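Amidohydrolase 3 domain-containing protein (Pyrococcus furiosus, PDB 3ICJ) probably hydrolyses carbon-nitrogen bonds other than peptide bonds, as a zinc-dependent member of the amidohydrolase family. Local coordinates at residues K221-E225 against E254-R260; H230-V236 against P439-W443; S238-V244 against M263-L269. All blocks are in the same frame, centred on the assembly; numbering follows the deposited sequence.

Contact 1. Residues K221-E225 against E254-R260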
loop_
_atom_site.group_PDB
_atom_site.type_symbol
_atom_site.label_atom_id
_atom_site.label_comp_id
_atom_site.label_asym_id
_atom_site.label_seq_id
_atom_site.Cartn_x
_atom_site.Cartn_y
_atom_site.Cartn_z
ATOM N N LYS A 221 -2.441 -4.798 16.501
ATOM C CA LYS A 221 -1.171 -4.187 16.939
ATOM C C LYS A 221 0.001 -5.041 16.490
ATOM O O LYS A 221 1.003 -4.530 16.000
ATOM C CB LYS A 221 -1.134 -4.037 18.464
ATOM C CG LYS A 221 -2.027 -2.931 19.030
ATOM C CD LYS A 221 -1.978 -2.935 20.548
ATOM C CE LYS A 221 -0.673 -2.331 21.042
ATOM N NZ LYS A 221 -0.475 -2.565 22.506
ATOM N N HIS A 222 -0.149 -6.347 16.675
ATOM C CA HIS A 222 0.856 -7.321 16.288
ATOM C C HIS A 222 1.096 -7.332 14.765
ATOM O O HIS A 222 2.242 -7.294 14.317
ATOM C CB HIS A 222 0.465 -8.704 16.801
ATOM C CG HIS A 222 1.591 -9.687 16.757
ATOM N ND1 HIS A 222 1.932 -10.374 15.614
ATOM C CD2 HIS A 222 2.472 -10.075 17.708
ATOM C CE1 HIS A 222 2.966 -11.156 15.865
ATOM N NE2 HIS A 222 3.313 -10.993 17.128
ATOM N N TYR A 223 0.017 -7.371 13.985
ATOM C CA TYR A 223 0.108 -7.280 12.512
ATOM C C TYR A 223 0.829 -6.028 12.057
ATOM O O TYR A 223 1.728 -6.081 11.213
ATOM C CB TYR A 223 -1.293 -7.350 11.862
ATOM C CG TYR A 223 -1.976 -8.704 12.063
ATOM C CD1 TYR A 223 -1.222 -9.879 12.101
ATOM C CD2 TYR A 223 -3.359 -8.809 12.214
ATOM C CE1 TYR A 223 -1.817 -11.120 12.281
ATOM C CE2 TYR A 223 -3.968 -10.059 12.396
ATOM C CZ TYR A 223 -3.185 -11.202 12.429
ATOM O OH TYR A 223 -3.749 -12.440 12.602
ATOM N N ILE A 224 0.437 -4.898 12.628
ATOM C CA ILE A 224 1.019 -3.632 12.264
ATOM C C ILE A 224 2.501 -3.595 12.626
ATOM O O ILE A 224 3.314 -3.144 11.820
ATOM C CB ILE A 224 0.235 -2.435 12.892
ATOM C CG1 ILE A 224 -1.148 -2.345 12.238
ATOM C CG2 ILE A 224 1.017 -1.131 12.722
ATOM C CD1 ILE A 224 -2.175 -1.525 13.037
ATOM N N GLU A 225 2.851 -4.088 13.819
ATOM C CA GLU A 225 4.274 -4.180 14.198
ATOM C C GLU A 225 5.121 -5.115 13.317
ATOM O O GLU A 225 6.281 -4.788 13.019
ATOM C CB GLU A 225 4.455 -4.535 15.666
ATOM C CG GLU A 225 4.131 -3.377 16.613
ATOM C CD GLU A 225 4.383 -3.716 18.081
ATOM O OE1 GLU A 225 5.226 -3.050 18.724
ATOM O OE2 GLU A 225 3.720 -4.638 18.595
ATOM N N GLU A 254 -3.060 3.211 20.002
ATOM C CA GLU A 254 -2.372 2.520 21.121
ATOM C C GLU A 254 -0.853 2.404 20.900
ATOM O O GLU A 254 -0.050 2.752 21.786
ATOM C CB GLU A 254 -3.010 1.160 21.402
ATOM C CG GLU A 254 -2.547 0.518 22.710
ATOM C CD GLU A 254 -3.452 -0.605 23.182
ATOM O OE1 GLU A 254 -2.922 -1.645 23.643
ATOM O OE2 GLU A 254 -4.686 -0.443 23.126
ATOM N N LEU A 255 -0.454 1.957 19.711
ATOM C CA LEU A 255 0.963 1.907 19.355
ATOM C C LEU A 255 1.664 3.273 19.452
ATOM O O LEU A 255 2.780 3.352 19.998
ATOM C CB LEU A 255 1.172 1.268 17.964
ATOM C CG LEU A 255 0.877 -0.233 17.828
ATOM C CD1 LEU A 255 0.760 -0.663 16.338
ATOM C CD2 LEU A 255 1.886 -1.102 18.572
ATOM N N GLU A 256 1.005 4.322 18.953
ATOM C CA GLU A 256 1.474 5.712 19.040
ATOM C C GLU A 256 1.745 6.167 20.484
ATOM O O GLU A 256 2.878 6.540 20.796
ATOM C CB GLU A 256 0.517 6.665 18.307
ATOM C CG GLU A 256 0.617 8.173 18.689
ATOM C CD GLU A 256 1.653 8.991 17.902
ATOM O OE1 GLU A 256 2.286 8.485 16.946
ATOM O OE2 GLU A 256 1.831 10.180 18.252
ATOM N N ARG A 257 0.752 6.087 21.370
ATOM C CA ARG A 257 0.981 6.473 22.779
ATOM C C ARG A 257 1.925 5.530 23.551
ATOM O O ARG A 257 2.570 5.956 24.495
ATOM C CB ARG A 257 -0.326 6.706 23.548
ATOM C CG ARG A 257 -1.137 5.448 23.835
ATOM C CD ARG A 257 -2.358 5.787 24.650
ATOM N NE ARG A 257 -3.167 4.609 24.961
ATOM C CZ ARG A 257 -4.245 4.214 24.277
ATOM N NH1 ARG A 257 -4.902 3.128 24.657
ATOM N NH2 ARG A 257 -4.673 4.889 23.219
ATOM N N GLU A 258 2.052 4.286 23.115
ATOM C CA GLU A 258 3.053 3.377 23.666
ATOM C C GLU A 258 4.478 3.547 23.165
ATOM O O GLU A 258 5.370 2.866 23.615
ATOM C CB GLU A 258 2.641 1.926 23.474
ATOM C CG GLU A 258 1.469 1.496 24.277
ATOM C CD GLU A 258 1.055 0.091 23.959
ATOM O OE1 GLU A 258 1.535 -0.457 22.962
ATOM O OE2 GLU A 258 0.254 -0.467 24.708
ATOM N N GLY A 259 4.683 4.452 22.230
ATOM C CA GLY A 259 6.012 4.715 21.670
ATOM C C GLY A 259 6.491 3.577 20.774
ATOM O O GLY A 259 7.685 3.406 20.555
ATOM N N ARG A 260 5.553 2.800 20.254
ATOM C CA ARG A 260 5.861 1.572 19.500
ATOM C C ARG A 260 5.719 1.732 17.980
ATOM O O ARG A 260 6.011 0.799 17.213
ATOM C CB ARG A 260 5.013 0.415 20.031
ATOM C CG ARG A 260 5.593 -0.229 21.277
ATOM C CD ARG A 260 4.575 -1.083 22.054
ATOM N NE ARG A 260 4.114 -2.289 21.352
ATOM C CZ ARG A 260 3.257 -3.192 21.854
ATOM N NH1 ARG A 260 2.895 -4.243 21.129
ATOM N NH2 ARG A 260 2.751 -3.056 23.080
HETATM O O HOH W 1 0.194 -5.330 22.428
HETATM O O HOH W 2 7.263 -1.426 17.902
#

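Contact 2. Residues H230-V236 against P439-W443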
loop_
_atom_site.group_PDB
_atom_site.type_symbol
_atom_site.label_atom_id
_atom_site.label_comp_id
_atom_site.label_asym_id
_atom_site.label_seq_id
_atom_site.Cartn_x
_atom_site.Cartn_y
_atom_site.Cartn_z
ATOM N N HIS A 230 9.155 -5.244 8.816
ATOM C CA HIS A 230 9.465 -5.704 7.471
ATOM C C HIS A 230 9.796 -4.503 6.580
ATOM O O HIS A 230 10.817 -4.517 5.888
ATOM C CB HIS A 230 8.284 -6.511 6.927
ATOM C CG HIS A 230 8.440 -6.972 5.510
ATOM N ND1 HIS A 230 9.263 -8.017 5.148
ATOM C CD2 HIS A 230 7.837 -6.554 4.369
ATOM C CE1 HIS A 230 9.173 -8.216 3.846
ATOM N NE2 HIS A 230 8.321 -7.335 3.348
ATOM N N LEU A 231 8.966 -3.460 6.650
ATOM C CA LEU A 231 9.128 -2.269 5.826
ATOM C C LEU A 231 10.417 -1.493 6.133
ATOM O O LEU A 231 11.121 -1.058 5.202
ATOM C CB LEU A 231 7.913 -1.342 5.953
ATOM C CG LEU A 231 6.676 -1.894 5.234
ATOM C CD1 LEU A 231 5.430 -1.177 5.726
ATOM C CD2 LEU A 231 6.793 -1.798 3.719
ATOM N N LEU A 232 10.712 -1.333 7.425
ATOM C CA LEU A 232 11.936 -0.674 7.880
ATOM C C LEU A 232 13.206 -1.370 7.387
ATOM O O LEU A 232 14.131 -0.694 6.924
ATOM C CB LEU A 232 11.959 -0.514 9.406
ATOM C CG LEU A 232 11.010 0.538 10.014
ATOM C CD1 LEU A 232 11.071 0.420 11.528
ATOM C CD2 LEU A 232 11.339 1.964 9.551
ATOM N N SER A 233 13.233 -2.707 7.448
ATOM C CA SER A 233 14.363 -3.485 6.932
ATOM C C SER A 233 14.555 -3.322 5.430
ATOM O O SER A 233 15.636 -3.573 4.938
ATOM C CB SER A 233 14.218 -4.976 7.251
ATOM O OG SER A 233 13.327 -5.572 6.322
ATOM N N LEU A 234 13.496 -2.949 4.716
ATOM C CA LEU A 234 13.560 -2.640 3.281
ATOM C C LEU A 234 13.849 -1.155 2.965
ATOM O O LEU A 234 13.858 -0.759 1.805
ATOM C CB LEU A 234 12.274 -3.101 2.567
ATOM C CG LEU A 234 11.954 -4.598 2.653
ATOM C CD1 LEU A 234 10.528 -4.842 2.245
ATOM C CD2 LEU A 234 12.912 -5.449 1.799
ATOM N N GLY A 235 14.075 -0.342 3.996
ATOM C CA GLY A 235 14.362 1.079 3.821
ATOM C C GLY A 235 13.167 2.008 3.647
ATOM O O GLY A 235 13.330 3.143 3.196
ATOM N N VAL A 236 11.969 1.535 4.002
ATOM C CA VAL A 236 10.742 2.326 3.907
ATOM C C VAL A 236 10.423 2.883 5.297
ATOM O O VAL A 236 10.201 2.119 6.261
ATOM C CB VAL A 236 9.520 1.473 3.380
ATOM C CG1 VAL A 236 8.240 2.316 3.292
ATOM C CG2 VAL A 236 9.842 0.820 2.038
ATOM N N PRO A 439 5.157 -7.288 -4.025
ATOM C CA PRO A 439 6.271 -7.273 -3.063
ATOM C C PRO A 439 6.505 -5.877 -2.485
ATOM O O PRO A 439 6.327 -4.880 -3.188
ATOM C CB PRO A 439 7.488 -7.689 -3.911
ATOM C CG PRO A 439 6.929 -8.406 -5.083
ATOM C CD PRO A 439 5.591 -7.806 -5.346
ATOM N N ALA A 440 6.888 -5.804 -1.215
ATOM C CA ALA A 440 7.106 -4.497 -0.572
ATOM C C ALA A 440 8.478 -3.874 -0.886
ATOM O O ALA A 440 8.676 -2.679 -0.621
ATOM C CB ALA A 440 6.885 -4.582 0.939
ATOM N N ASP A 441 9.403 -4.675 -1.441
ATOM C CA ASP A 441 10.785 -4.241 -1.746
ATOM C C ASP A 441 10.798 -3.181 -2.835
ATOM O O ASP A 441 10.481 -3.477 -3.994
ATOM C CB ASP A 441 11.668 -5.423 -2.183
ATOM C CG ASP A 441 13.140 -5.034 -2.400
ATOM O OD1 ASP A 441 13.593 -3.928 -2.032
ATOM O OD2 ASP A 441 13.877 -5.861 -2.940
ATOM N N PRO A 442 11.202 -1.953 -2.467
ATOM C CA PRO A 442 11.112 -0.830 -3.377
ATOM C C PRO A 442 11.988 -1.003 -4.619
ATOM O O PRO A 442 11.579 -0.588 -5.706
ATOM C CB PRO A 442 11.586 0.356 -2.526
ATOM C CG PRO A 442 11.471 -0.102 -1.127
ATOM C CD PRO A 442 11.745 -1.553 -1.158
ATOM N N TRP A 443 13.147 -1.641 -4.458
ATOM C CA TRP A 443 14.083 -1.893 -5.560
ATOM C C TRP A 443 13.485 -2.748 -6.661
ATOM O O TRP A 443 13.823 -2.559 -7.822
ATOM C CB TRP A 443 15.430 -2.484 -5.072
ATOM C CG TRP A 443 16.151 -1.567 -4.100
ATOM C CD1 TRP A 443 16.324 -1.767 -2.751
ATOM C CD2 TRP A 443 16.741 -0.285 -4.394
ATOM N NE1 TRP A 443 16.988 -0.694 -2.197
ATOM C CE2 TRP A 443 17.256 0.228 -3.179
ATOM C CE3 TRP A 443 16.879 0.480 -5.564
ATOM C CZ2 TRP A 443 17.923 1.468 -3.106
ATOM C CZ3 TRP A 443 17.542 1.717 -5.489
ATOM C CH2 TRP A 443 18.051 2.193 -4.268
HETATM O O HOH W 3 7.130 -7.930 0.704
HETATM O O HOH W 4 15.095 -2.963 0.171
#

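Contact 3. Residues S238-V244 against M263-L269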
loop_
_atom_site.group_PDB
_atom_site.type_symbol
_atom_site.label_atom_id
_atom_site.label_comp_id
_atom_site.label_asym_id
_atom_site.label_seq_id
_atom_site.Cartn_x
_atom_site.Cartn_y
_atom_site.Cartn_z
ATOM N N SER A 238 8.137 5.699 5.756
ATOM C CA SER A 238 6.839 6.400 5.757
ATOM C C SER A 238 5.877 5.686 4.821
ATOM O O SER A 238 6.300 5.166 3.780
ATOM C CB SER A 238 6.978 7.881 5.322
ATOM O OG SER A 238 8.140 8.509 5.848
ATOM N N VAL A 239 4.595 5.639 5.191
ATOM C CA VAL A 239 3.585 4.917 4.423
ATOM C C VAL A 239 2.271 5.682 4.375
ATOM O O VAL A 239 1.912 6.391 5.323
ATOM C CB VAL A 239 3.297 3.466 4.947
ATOM C CG1 VAL A 239 4.517 2.562 4.779
ATOM C CG2 VAL A 239 2.845 3.470 6.405
ATOM N N GLY A 240 1.570 5.573 3.255
ATOM C CA GLY A 240 0.161 5.933 3.241
ATOM C C GLY A 240 -0.552 4.647 3.567
ATOM O O GLY A 240 -0.486 3.679 2.793
ATOM N N PHE A 241 -1.185 4.596 4.737
ATOM C CA PHE A 241 -1.925 3.402 5.164
ATOM C C PHE A 241 -3.397 3.573 4.759
ATOM O O PHE A 241 -4.125 4.394 5.347
ATOM C CB PHE A 241 -1.709 3.228 6.679
ATOM C CG PHE A 241 -2.374 2.005 7.314
ATOM C CD1 PHE A 241 -3.062 1.032 6.568
ATOM C CD2 PHE A 241 -2.258 1.825 8.683
ATOM C CE1 PHE A 241 -3.654 -0.074 7.193
ATOM C CE2 PHE A 241 -2.838 0.720 9.337
ATOM C CZ PHE A 241 -3.531 -0.246 8.580
ATOM N N MET A 242 -3.835 2.800 3.755
ATOM C CA MET A 242 -5.172 2.957 3.159
ATOM C C MET A 242 -6.160 2.018 3.823
ATOM O O MET A 242 -5.764 0.967 4.288
ATOM C CB MET A 242 -5.169 2.623 1.658
ATOM C CG MET A 242 -4.391 3.569 0.744
ATOM S SD MET A 242 -4.887 5.301 0.696
ATOM C CE MET A 242 -3.387 5.793 1.514
ATOM N N SER A 243 -7.440 2.401 3.827
ATOM C CA SER A 243 -8.541 1.583 4.378
ATOM C C SER A 243 -8.344 1.182 5.844
ATOM O O SER A 243 -8.416 0.002 6.187
ATOM C CB SER A 243 -8.783 0.340 3.506
ATOM O OG SER A 243 -9.072 0.710 2.173
ATOM N N VAL A 244 -8.054 2.160 6.698
ATOM C CA VAL A 244 -7.917 1.908 8.131
ATOM C C VAL A 244 -9.344 1.813 8.725
ATOM O O VAL A 244 -10.091 2.804 8.715
ATOM C CB VAL A 244 -7.071 3.028 8.840
ATOM C CG1 VAL A 244 -6.920 2.742 10.318
ATOM C CG2 VAL A 244 -5.689 3.207 8.184
ATOM N N MET A 263 7.720 4.387 12.342
ATOM C CA MET A 263 7.686 4.877 10.967
ATOM C C MET A 263 6.548 5.868 10.893
ATOM O O MET A 263 5.665 5.850 11.754
ATOM C CB MET A 263 7.561 3.696 9.947
ATOM C CG MET A 263 6.174 2.984 9.767
ATOM S SD MET A 263 6.136 1.501 8.621
ATOM C CE MET A 263 7.211 2.072 7.392
ATOM N N ASN A 264 6.586 6.756 9.899
ATOM C CA ASN A 264 5.529 7.740 9.673
ATOM C C ASN A 264 4.330 7.111 8.998
ATOM O O ASN A 264 4.462 6.539 7.939
ATOM C CB ASN A 264 6.056 8.890 8.836
ATOM C CG ASN A 264 7.268 9.515 9.452
ATOM O OD1 ASN A 264 7.223 9.972 10.606
ATOM N ND2 ASN A 264 8.382 9.524 8.709
ATOM N N VAL A 265 3.173 7.175 9.648
ATOM C CA VAL A 265 1.990 6.438 9.192
ATOM C C VAL A 265 0.922 7.477 8.902
ATOM O O VAL A 265 0.458 8.167 9.806
ATOM C CB VAL A 265 1.473 5.441 10.253
ATOM C CG1 VAL A 265 0.145 4.790 9.796
ATOM C CG2 VAL A 265 2.517 4.371 10.586
ATOM N N PHE A 266 0.586 7.634 7.628
ATOM C CA PHE A 266 -0.451 8.581 7.240
ATOM C C PHE A 266 -1.726 7.776 6.982
ATOM O O PHE A 266 -1.851 7.109 5.960
ATOM C CB PHE A 266 -0.026 9.414 6.021
ATOM C CG PHE A 266 1.165 10.298 6.279
ATOM C CD1 PHE A 266 0.996 11.647 6.624
ATOM C CD2 PHE A 266 2.454 9.785 6.180
ATOM C CE1 PHE A 266 2.106 12.478 6.874
ATOM C CE2 PHE A 266 3.575 10.589 6.454
ATOM C CZ PHE A 266 3.408 11.939 6.789
ATOM N N ALA A 267 -2.650 7.820 7.937
ATOM C CA ALA A 267 -3.794 6.909 7.944
ATOM C C ALA A 267 -4.943 7.467 7.122
ATOM O O ALA A 267 -5.361 8.607 7.334
ATOM C CB ALA A 267 -4.239 6.632 9.400
ATOM N N TYR A 268 -5.413 6.686 6.154
ATOM C CA TYR A 268 -6.583 7.069 5.352
ATOM C C TYR A 268 -7.699 6.123 5.772
ATOM O O TYR A 268 -7.685 4.937 5.431
ATOM C CB TYR A 268 -6.304 6.967 3.847
ATOM C CG TYR A 268 -5.544 8.164 3.293
ATOM C CD1 TYR A 268 -4.219 8.403 3.656
ATOM C CD2 TYR A 268 -6.156 9.056 2.422
ATOM C CE1 TYR A 268 -3.508 9.490 3.156
ATOM C CE2 TYR A 268 -5.460 10.174 1.915
ATOM C CZ TYR A 268 -4.134 10.376 2.290
ATOM O OH TYR A 268 -3.442 11.454 1.819
ATOM N N LEU A 269 -8.652 6.667 6.521
ATOM C CA LEU A 269 -9.652 5.871 7.248
ATOM C C LEU A 269 -10.772 5.391 6.345
ATOM O O LEU A 269 -11.094 6.052 5.360
ATOM C CB LEU A 269 -10.268 6.712 8.384
ATOM C CG LEU A 269 -9.375 7.426 9.412
ATOM C CD1 LEU A 269 -10.175 7.944 10.609
ATOM C CD2 LEU A 269 -8.300 6.518 9.879
#

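Contact 1. Residues K221-E225 against E254-R260
The guanidinium of Arg260 has CE of Lys221 over one face, offset toward the rim, and the carboxylate of Glu225 at its edge. This pair belongs to a salt-bridge network between two successive outer helices of an amidohydrolase barrel, 217-233 and 246-257, the second of which ends in a Schellman motif at Gly259. Arg260, just past that turn, grips Glu225 side-on: NE donates to OE1 at 3.0 Å and NH1 to OE2 at 2.7 Å, both nearly straight. The two planes are 38° apart, and OE1 is met from above the carboxylate plane. Lysine suits position 221 because its aliphatic part slides past Leu255 before a bend at chi3 of Lys221 brings NZ to two carboxylates. NZ reaches OE1 of Glu254 on the anti side and OE1 of Glu258 on the syn side. Beneath the charges, CD1 of Leu255 lies 3.7 Å from CG2 of Ile224, while its other methyl packs on Glu225, so one branched residue packs against both Ile224 and Glu225. Lys221 NZ and Arg260 NH2 come within 3.3 Å, a closeness probably offset by Glu258, whose OE1 also takes a salt bridge from Arg260 NH2 at 2.9 Å.

Contact 2. Residues H230-V236 against P439-W443
Leu234 and Asp441 meet with their side chains at about a right angle, CD2 of the leucine reaching CB of the aspartate at 4.2 Å. The other branch, CD1, rests against the backbone where Ala440 passes into Asp441. A chi1 of -60° swings CG of Leu234 toward Ala440 and Asp441, and chi2, near 165°, then sets CD1 against the backbone and CD2 toward the aspartate.

The small CB of Ala440 is met by three residues. CD1 of Leu234 and CD2 of Leu231 each approach CB of Ala440 to 3.9 Å, and His230 brings the edge of its imidazole, with NE2 also 3.9 Å from the methyl. With chi1 near 176°, the histidine ring is carried far enough for NE2 to share a water with the backbone N of Ala440, a polar link beside the apolar one.

These contacts join the C-terminal end of helix 217-233 to the start of helix 442-451, two parts of the amidohydrolase barrel far apart in sequence. Gly235 closes the first helix in a Schellman motif, and its positive phi would press a side chain against the preceding carbonyl oxygen. Asp441 is the N-cap of the second helix, although its capping bond from Trp443 N to OD1 is weak.

Proline suits the first turn of that helix, where no backbone N-H is needed for an internal bond. The ring of Pro442 is crossed obliquely by Val236, and Val236 CG2 lies 3.7 Å from Pro442 CG. Pro442 CD lies 3.7 Å from Leu234 O. Phe97 of strand 92-102 touches both Val236 and Pro442. Leu234 O also receives a hydrogen bond at 3.0 Å from a water that donates to Asp441 OD1 as well.

Contact 3. Residues S238-V244 against M263-L269
Strands 238-242 and 264-269 run parallel, 17° apart and 4.7 Å between axes, with Val239 and Phe241 each using both N and O to bond residues either side of their partners. The chain turns a corner at Ser243, and Val244 N resumes the pairing by donating to Tyr268 O at 3.1 Å. The strands are the two beta elements of a right-handed beta-alpha-beta crossover through helix 246-257, part of the amidohydrolase barrel wall.

On the helix-facing side, Phe241 takes CG1 of Val265 at its ring edge, while CG2 of Val244 sits 3.5 Å above the ring plane, over its centre. The two side chains of Phe241 and Val265 run alongside each other. CB of Val244 then meets CD2 of Leu269 at 3.8 Å; branched residues fill the layer beneath helix 246-257, where Leu252 touches Phe241, Val244 and Val265.

The other face carries Ser238, Asn264, Phe266, Met242 and Tyr268. Asn264 ND2 donates almost straight to Ser238 OG, 3.0 Å away and in the amide plane; its OD1 is held by Arg289 and Arg291. Glycine at 240 suits its place, since a CB would crowd CE of Met242. The methionine bends at chi2 and chi3 to run beside Tyr268, its SD 4.5 Å from the ring centroid in an oblique Met-aromatic contact.

Tyr268 OH bonds Asp344. The Met242 thioether touches the tyrosine on one hand and the side chain of His101, a zinc ligand, on the other, with a zinc ion about 5 Å from the methionine side chain at the nearest atoms. An uncharged, polarisable group thus gives that histidine an apolar neighbour.

How the contacts relate
Of the elements involved, helix 217-233 comes first in the chain and serves two contacts: its N-terminal half enters contact 1 and its C-terminal end contact 2. Strand 236-244 follows and supplies 238-244 to contact 3. The end of helix 246-257 and the turn after it close contact 1 across a loop of 28 residues, and strand 264-269 closes contact 3 across 18. Contact 1 therefore crosses both others. Contact 2 closes only at 439-443, after 202 intervening residues, and so encloses contact 3 entirely. The two touch where CE of Met263 packs against Leu231 and Val236. Together the three contacts tie neighbouring helices outside, paired strands within, and a late helix start to one early part of the barrel.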